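Local coordinates for methylglyoxal reductase (NADPH-dependent) (Candida albicans SC5314, PDB 6KWS), which probably reduces methylglyoxal with NADPH as hydride donor, as a member of the dihydroflavonol-4-reductase branch of the epimerase/dehydratase family, at residues 273-284 / 323-332. The protein carries 1 engineered substitution. Numbering follows the deposited sequence.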
ATOM      1  N   LEU A 273      -6.351  17.294  -8.490  1.00 39.50           N
ATOM      2  CA  LEU A 273      -7.310  16.281  -8.913  1.00 36.31           C
ATOM      3  C   LEU A 273      -8.510  16.913  -9.596  1.00 37.50           C
ATOM      4  O   LEU A 273      -8.945  16.450 -10.656  1.00 37.23           O
ATOM      5  CB  LEU A 273      -7.744  15.464  -7.705  1.00 39.21           C
ATOM      6  CG  LEU A 273      -6.589  14.975  -6.845  1.00 34.93           C
ATOM      7  CD1 LEU A 273      -7.136  14.158  -5.687  1.00 36.96           C
ATOM      8  CD2 LEU A 273      -5.604  14.166  -7.695  1.00 29.27           C
ATOM      9  N   VAL A 274      -9.065  17.967  -8.984  1.00 37.96           N
ATOM     10  CA  VAL A 274     -10.147  18.745  -9.591  1.00 39.30           C
ATOM     11  C   VAL A 274      -9.797  19.130 -11.025  1.00 40.94           C
ATOM     12  O   VAL A 274     -10.546  18.833 -11.965  1.00 43.14           O
ATOM     13  CB  VAL A 274     -10.458  19.989  -8.747  1.00 40.96           C
ATOM     14  CG1 VAL A 274     -11.508  20.829  -9.438  1.00 43.49           C
ATOM     15  CG2 VAL A 274     -10.925  19.566  -7.363  1.00 43.64           C
ATOM     16  N   ASP A 275      -8.635  19.771 -11.213  1.00 38.50           N
ATOM     17  CA  ASP A 275      -8.211  20.209 -12.546  1.00 39.27           C
ATOM     18  C   ASP A 275      -8.185  19.057 -13.549  1.00 41.99           C
ATOM     19  O   ASP A 275      -8.675  19.199 -14.678  1.00 42.15           O
ATOM     20  CB  ASP A 275      -6.830  20.869 -12.481  1.00 40.82           C
ATOM     21  CG  ASP A 275      -6.861  22.266 -11.848  1.00 53.92           C
ATOM     22  OD1 ASP A 275      -7.974  22.828 -11.666  1.00 56.09           O
ATOM     23  OD2 ASP A 275      -5.761  22.801 -11.536  1.00 57.39           O
ATOM     24  N   ILE A 276      -7.597  17.913 -13.167  1.00 38.96           N
ATOM     25  CA  ILE A 276      -7.545  16.771 -14.078  1.00 35.18           C
ATOM     26  C   ILE A 276      -8.949  16.326 -14.456  1.00 41.96           C
ATOM     27  O   ILE A 276      -9.235  16.051 -15.630  1.00 39.90           O
ATOM     28  CB  ILE A 276      -6.752  15.607 -13.464  1.00 33.04           C
ATOM     29  CG1 ILE A 276      -5.266  15.962 -13.336  1.00 38.06           C
ATOM     30  CG2 ILE A 276      -6.930  14.366 -14.308  1.00 31.35           C
ATOM     31  CD1 ILE A 276      -4.392  14.810 -12.832  1.00 32.05           C
ATOM     32  N   ILE A 277      -9.846  16.253 -13.470  1.00 39.90           N
ATOM     33  CA  ILE A 277     -11.190  15.751 -13.724  1.00 40.68           C
ATOM     34  C   ILE A 277     -11.956  16.729 -14.608  1.00 45.84           C
ATOM     35  O   ILE A 277     -12.564  16.335 -15.615  1.00 42.13           O
ATOM     36  CB  ILE A 277     -11.912  15.470 -12.390  1.00 45.66           C
ATOM     37  CG1 ILE A 277     -11.163  14.372 -11.618  1.00 39.68           C
ATOM     38  CG2 ILE A 277     -13.389  15.075 -12.610  1.00 36.98           C
ATOM     39  CD1 ILE A 277     -11.738  14.077 -10.233  1.00 36.67           C
ATOM     40  N   ASN A 278     -11.899  18.027 -14.270  1.00 47.02           N
ATOM     41  CA  ASN A 278     -12.599  19.026 -15.073  1.00 46.12           C
ATOM     42  C   ASN A 278     -12.101  19.043 -16.519  1.00 53.44           C
ATOM     43  O   ASN A 278     -12.889  19.319 -17.434  1.00 58.81           O
ATOM     44  CB  ASN A 278     -12.488  20.405 -14.425  1.00 38.33           C
ATOM     45  CG  ASN A 278     -13.602  20.662 -13.418  1.00 46.93           C
ATOM     46  OD1 ASN A 278     -14.768  20.430 -13.720  1.00 53.64           O
ATOM     47  ND2 ASN A 278     -13.257  21.167 -12.234  1.00 42.82           N
ATOM     48  N   ASP A 279     -10.832  18.681 -16.760  1.00 49.51           N
ATOM     49  CA  ASP A 279     -10.300  18.695 -18.121  1.00 53.90           C
ATOM     50  C   ASP A 279     -10.432  17.364 -18.875  1.00 52.37           C
ATOM     51  O   ASP A 279     -10.295  17.348 -20.103  1.00 48.21           O
ATOM     52  CB  ASP A 279      -8.834  19.145 -18.104  1.00 48.13           C
ATOM     53  CG  ASP A 279      -8.693  20.693 -18.181  1.00 78.76           C
ATOM     54  OD1 ASP A 279      -8.995  21.262 -19.269  1.00 80.98           O
ATOM     55  OD2 ASP A 279      -8.308  21.340 -17.152  1.00 73.20           O
ATOM     56  N   LYS A 280     -10.739  16.253 -18.218  1.00 45.84           N
ATOM     57  CA  LYS A 280     -10.834  14.999 -18.951  1.00 45.03           C
ATOM     58  C   LYS A 280     -12.238  14.406 -18.977  1.00 46.11           C
ATOM     59  O   LYS A 280     -12.473  13.437 -19.707  1.00 44.39           O
ATOM     60  CB  LYS A 280      -9.853  13.966 -18.376  1.00 41.44           C
ATOM     61  CG  LYS A 280      -8.419  14.451 -18.310  1.00 38.70           C
ATOM     62  CD  LYS A 280      -7.775  14.469 -19.662  1.00 42.97           C
ATOM     63  CE  LYS A 280      -6.677  15.522 -19.718  1.00 47.65           C
ATOM     64  NZ  LYS A 280      -5.719  15.264 -20.825  1.00 55.66           N
ATOM     65  N   PHE A 281     -13.181  14.951 -18.221  1.00 42.29           N
ATOM     66  CA  PHE A 281     -14.527  14.398 -18.152  1.00 46.04           C
ATOM     67  C   PHE A 281     -15.502  15.523 -18.460  1.00 52.74           C
ATOM     68  O   PHE A 281     -16.081  16.139 -17.543  1.00 44.20           O
ATOM     69  CB  PHE A 281     -14.789  13.738 -16.801  1.00 43.75           C
ATOM     70  CG  PHE A 281     -13.910  12.555 -16.540  1.00 40.45           C
ATOM     71  CD1 PHE A 281     -14.343  11.275 -16.827  1.00 37.44           C
ATOM     72  CD2 PHE A 281     -12.635  12.727 -16.023  1.00 41.54           C
ATOM     73  CE1 PHE A 281     -13.524  10.179 -16.585  1.00 39.88           C
ATOM     74  CE2 PHE A 281     -11.816  11.644 -15.786  1.00 41.58           C
ATOM     75  CZ  PHE A 281     -12.263  10.363 -16.066  1.00 40.91           C
ATOM     76  N   PRO A 282     -15.704  15.812 -19.751  1.00 58.59           N
ATOM     77  CA  PRO A 282     -16.676  16.839 -20.154  1.00 51.86           C
ATOM     78  C   PRO A 282     -18.013  16.650 -19.478  1.00 58.29           C
ATOM     79  O   PRO A 282     -18.657  17.621 -19.079  1.00 59.91           O
ATOM     80  CB  PRO A 282     -16.768  16.630 -21.665  1.00 51.67           C
ATOM     81  CG  PRO A 282     -15.432  16.025 -22.036  1.00 51.91           C
ATOM     82  CD  PRO A 282     -15.117  15.116 -20.907  1.00 56.32           C
ATOM     83  N   ASP A 283     -18.418  15.389 -19.290  1.00 62.37           N
ATOM     84  CA  ASP A 283     -19.670  15.077 -18.609  1.00 60.52           C
ATOM     85  C   ASP A 283     -19.742  15.692 -17.221  1.00 63.81           C
ATOM     86  O   ASP A 283     -20.799  16.232 -16.850  1.00 62.85           O
ATOM     87  CB  ASP A 283     -19.859  13.566 -18.537  1.00 65.19           C
ATOM     88  CG  ASP A 283     -20.743  13.053 -19.665  1.00 82.47           C
ATOM     89  OD1 ASP A 283     -21.854  13.608 -19.827  1.00 86.20           O
ATOM     90  OD2 ASP A 283     -20.328  12.118 -20.389  1.00 85.56           O
ATOM     91  N   LEU A 284     -18.637  15.616 -16.447  1.00 58.87           N
ATOM     92  CA  LEU A 284     -18.648  16.117 -15.072  1.00 56.08           C
ATOM     93  C   LEU A 284     -18.295  17.596 -14.984  1.00 53.49           C
ATOM     94  O   LEU A 284     -18.577  18.234 -13.962  1.00 53.05           O
ATOM     95  CB  LEU A 284     -17.685  15.313 -14.188  1.00 48.92           C
ATOM     96  CG  LEU A 284     -17.905  13.808 -14.201  1.00 54.91           C
ATOM     97  CD1 LEU A 284     -16.623  13.008 -13.914  1.00 43.23           C
ATOM     98  CD2 LEU A 284     -19.011  13.428 -13.218  1.00 53.73           C
ATOM     99  N   LEU A 323       0.154  11.426 -12.795  1.00 28.65           N
ATOM    100  CA  LEU A 323      -1.087  11.816 -12.124  1.00 30.21           C
ATOM    101  C   LEU A 323      -2.291  11.677 -13.052  1.00 35.62           C
ATOM    102  O   LEU A 323      -3.311  11.084 -12.671  1.00 36.73           O
ATOM    103  CB  LEU A 323      -1.007  13.247 -11.600  1.00 26.69           C
ATOM    104  CG  LEU A 323      -1.479  13.533 -10.168  1.00 28.16           C
ATOM    105  CD1 LEU A 323      -2.193  14.854 -10.088  1.00 29.27           C
ATOM    106  CD2 LEU A 323      -2.314  12.427  -9.541  1.00 28.60           C
ATOM    107  N   GLU A 324      -2.198  12.223 -14.274  1.00 34.14           N
ATOM    108  CA  GLU A 324      -3.365  12.231 -15.154  1.00 34.53           C
ATOM    109  C   GLU A 324      -3.809  10.811 -15.499  1.00 33.08           C
ATOM    110  O   GLU A 324      -5.003  10.506 -15.441  1.00 33.10           O
ATOM    111  CB  GLU A 324      -3.082  13.043 -16.429  1.00 36.57           C
ATOM    112  CG  GLU A 324      -4.195  12.992 -17.528  1.00 43.65           C
ATOM    113  CD  GLU A 324      -4.116  11.757 -18.453  1.00 51.47           C
ATOM    114  OE1 GLU A 324      -5.178  11.124 -18.711  1.00 48.63           O
ATOM    115  OE2 GLU A 324      -2.991  11.412 -18.909  1.00 51.26           O
ATOM    116  N   GLN A 325      -2.879   9.928 -15.861  1.00 28.33           N
ATOM    117  CA  GLN A 325      -3.278   8.554 -16.139  1.00 33.98           C
ATOM    118  C   GLN A 325      -3.929   7.929 -14.919  1.00 32.32           C
ATOM    119  O   GLN A 325      -5.021   7.357 -15.000  1.00 33.03           O
ATOM    120  CB  GLN A 325      -2.077   7.719 -16.579  1.00 33.85           C
ATOM    121  CG  GLN A 325      -1.219   8.423 -17.576  1.00 38.09           C
ATOM    122  CD  GLN A 325      -0.032   7.608 -18.003  1.00 41.22           C
ATOM    123  OE1 GLN A 325       0.932   7.447 -17.245  1.00 45.32           O
ATOM    124  NE2 GLN A 325      -0.080   7.093 -19.228  1.00 42.45           N
ATOM    125  N   SER A 326      -3.270   8.052 -13.770  1.00 33.01           N
ATOM    126  CA  SER A 326      -3.746   7.404 -12.560  1.00 32.16           C
ATOM    127  C   SER A 326      -5.117   7.933 -12.169  1.00 32.90           C
ATOM    128  O   SER A 326      -6.038   7.158 -11.879  1.00 30.51           O
ATOM    129  CB  SER A 326      -2.727   7.615 -11.440  1.00 33.75           C
ATOM    130  OG  SER A 326      -2.984   6.746 -10.349  1.00 36.73           O
ATOM    131  N   VAL A 327      -5.277   9.260 -12.169  1.00 32.41           N
ATOM    132  CA  VAL A 327      -6.568   9.842 -11.810  1.00 33.88           C
ATOM    133  C   VAL A 327      -7.635   9.426 -12.806  1.00 32.35           C
ATOM    134  O   VAL A 327      -8.743   9.030 -12.417  1.00 33.03           O
ATOM    135  CB  VAL A 327      -6.461  11.372 -11.708  1.00 31.35           C
ATOM    136  CG1 VAL A 327      -7.845  11.986 -11.590  1.00 28.33           C
ATOM    137  CG2 VAL A 327      -5.621  11.735 -10.525  1.00 30.96           C
ATOM    138  N   TYR A 328      -7.309   9.492 -14.103  1.00 32.89           N
ATOM    139  CA  TYR A 328      -8.265   9.154 -15.155  1.00 34.31           C
ATOM    140  C   TYR A 328      -8.708   7.710 -15.046  1.00 37.43           C
ATOM    141  O   TYR A 328      -9.912   7.420 -15.022  1.00 39.89           O
ATOM    142  CB  TYR A 328      -7.653   9.394 -16.535  1.00 32.34           C
ATOM    143  CG  TYR A 328      -8.589   9.059 -17.667  1.00 41.32           C
ATOM    144  CD1 TYR A 328      -9.542   9.976 -18.093  1.00 43.74           C
ATOM    145  CD2 TYR A 328      -8.523   7.828 -18.320  1.00 40.42           C
ATOM    146  CE1 TYR A 328     -10.394   9.684 -19.132  1.00 44.72           C
ATOM    147  CE2 TYR A 328      -9.374   7.528 -19.360  1.00 43.68           C
ATOM    148  CZ  TYR A 328     -10.313   8.462 -19.763  1.00 48.51           C
ATOM    149  OH  TYR A 328     -11.181   8.199 -20.803  1.00 52.44           O
ATOM    150  N   ASP A 329      -7.740   6.785 -14.987  1.00 33.08           N
ATOM    151  CA  ASP A 329      -8.085   5.377 -14.877  1.00 33.32           C
ATOM    152  C   ASP A 329      -8.960   5.123 -13.666  1.00 34.19           C
ATOM    153  O   ASP A 329      -9.817   4.237 -13.700  1.00 41.58           O
ATOM    154  CB  ASP A 329      -6.825   4.526 -14.792  1.00 32.76           C
ATOM    155  CG  ASP A 329      -6.033   4.522 -16.069  1.00 36.41           C
ATOM    156  OD1 ASP A 329      -6.538   5.006 -17.106  1.00 44.94           O
ATOM    157  OD2 ASP A 329      -4.893   4.016 -16.037  1.00 43.14           O
ATOM    158  N   THR A 330      -8.783   5.900 -12.601  1.00 31.09           N
ATOM    159  CA  THR A 330      -9.571   5.688 -11.393  1.00 34.98           C
ATOM    160  C   THR A 330     -10.994   6.195 -11.577  1.00 37.77           C
ATOM    161  O   THR A 330     -11.964   5.491 -11.262  1.00 34.67           O
ATOM    162  CB  THR A 330      -8.912   6.394 -10.205  1.00 34.66           C
ATOM    163  OG1 THR A 330      -7.547   5.990 -10.102  1.00 37.76           O
ATOM    164  CG2 THR A 330      -9.631   6.084  -8.894  1.00 32.44           C
ATOM    165  N   VAL A 331     -11.126   7.438 -12.042  1.00 31.86           N
ATOM    166  CA  VAL A 331     -12.448   8.016 -12.220  1.00 36.11           C
ATOM    167  C   VAL A 331     -13.235   7.219 -13.256  1.00 40.17           C
ATOM    168  O   VAL A 331     -14.425   6.926 -13.058  1.00 37.24           O
ATOM    169  CB  VAL A 331     -12.336   9.504 -12.610  1.00 37.62           C
ATOM    170  CG1 VAL A 331     -13.728  10.085 -12.931  1.00 36.87           C
ATOM    171  CG2 VAL A 331     -11.679  10.286 -11.505  1.00 35.46           C
ATOM    172  N   GLU A 332     -12.583   6.866 -14.377  1.00 35.94           N
ATOM    173  CA  GLU A 332     -13.247   6.106 -15.430  1.00 35.54           C
ATOM    174  C   GLU A 332     -13.887   4.863 -14.847  1.00 37.37           C
ATOM    175  O   GLU A 332     -15.067   4.574 -15.083  1.00 33.70           O
ATOM    176  CB  GLU A 332     -12.244   5.723 -16.519  1.00 41.27           C
ATOM    177  CG  GLU A 332     -12.854   5.590 -17.916  1.00 53.29           C
ATOM    178  CD  GLU A 332     -12.081   4.625 -18.836  1.00 69.15           C
ATOM    179  OE1 GLU A 332     -12.525   4.420 -19.998  1.00 71.53           O
ATOM    180  OE2 GLU A 332     -11.040   4.065 -18.398  1.00 68.69           O
TER
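Helix 273-280 and helix 323-332 pack at a crossing angle of -66°, their axes 10.0 Å apart at closest approach, with Ile276 lying nearest to Glu324 along the backbones. Ile276 fills the middle with both of its branches. CG1 stands anti to the carbonyl carbon (chi1 -68°), and the extended chain carries CD1 over the CA of Glu324 and onto Leu323, where Ile276 CD1 lies 3.5 Å from Leu323 CD1. On the other branch, Ile276 CG2 rests 3.7 Å from Val327 CG1. Val327 CG2 meets Leu273 CD2 at 3.7 Å, while Val327 CG1 also lies against Ile277 CG1, so the valine meets three residues of about one turn of the first helix. Further along, Ile277 CD1 reaches CG2 of Val331.

Where the first helix ends, Phe281 leaves helical geometry, and its ring reaches Val331 and Tyr328 of the second helix. Val331 CG1 sits over one ring face in a CH-pi contact, 3.7 Å from the Phe281 ring centroid. The Tyr328 ring is inclined by 29° to that of Phe281 but slid aside, so the two scarcely overlap. At the outer margin, the aliphatic part of Lys280 lies against Tyr328 and Glu324.

This apolar seam, in the C-terminal part of an extended short-chain dehydrogenase (Rossmann) fold, joins the helix following strand 260-269 of the central mixed sheet to the C-terminal helix. Helix 216-222 covers Leu273, Ile277 and Val331, and Trp237 of strand 234-239 lies against Leu323.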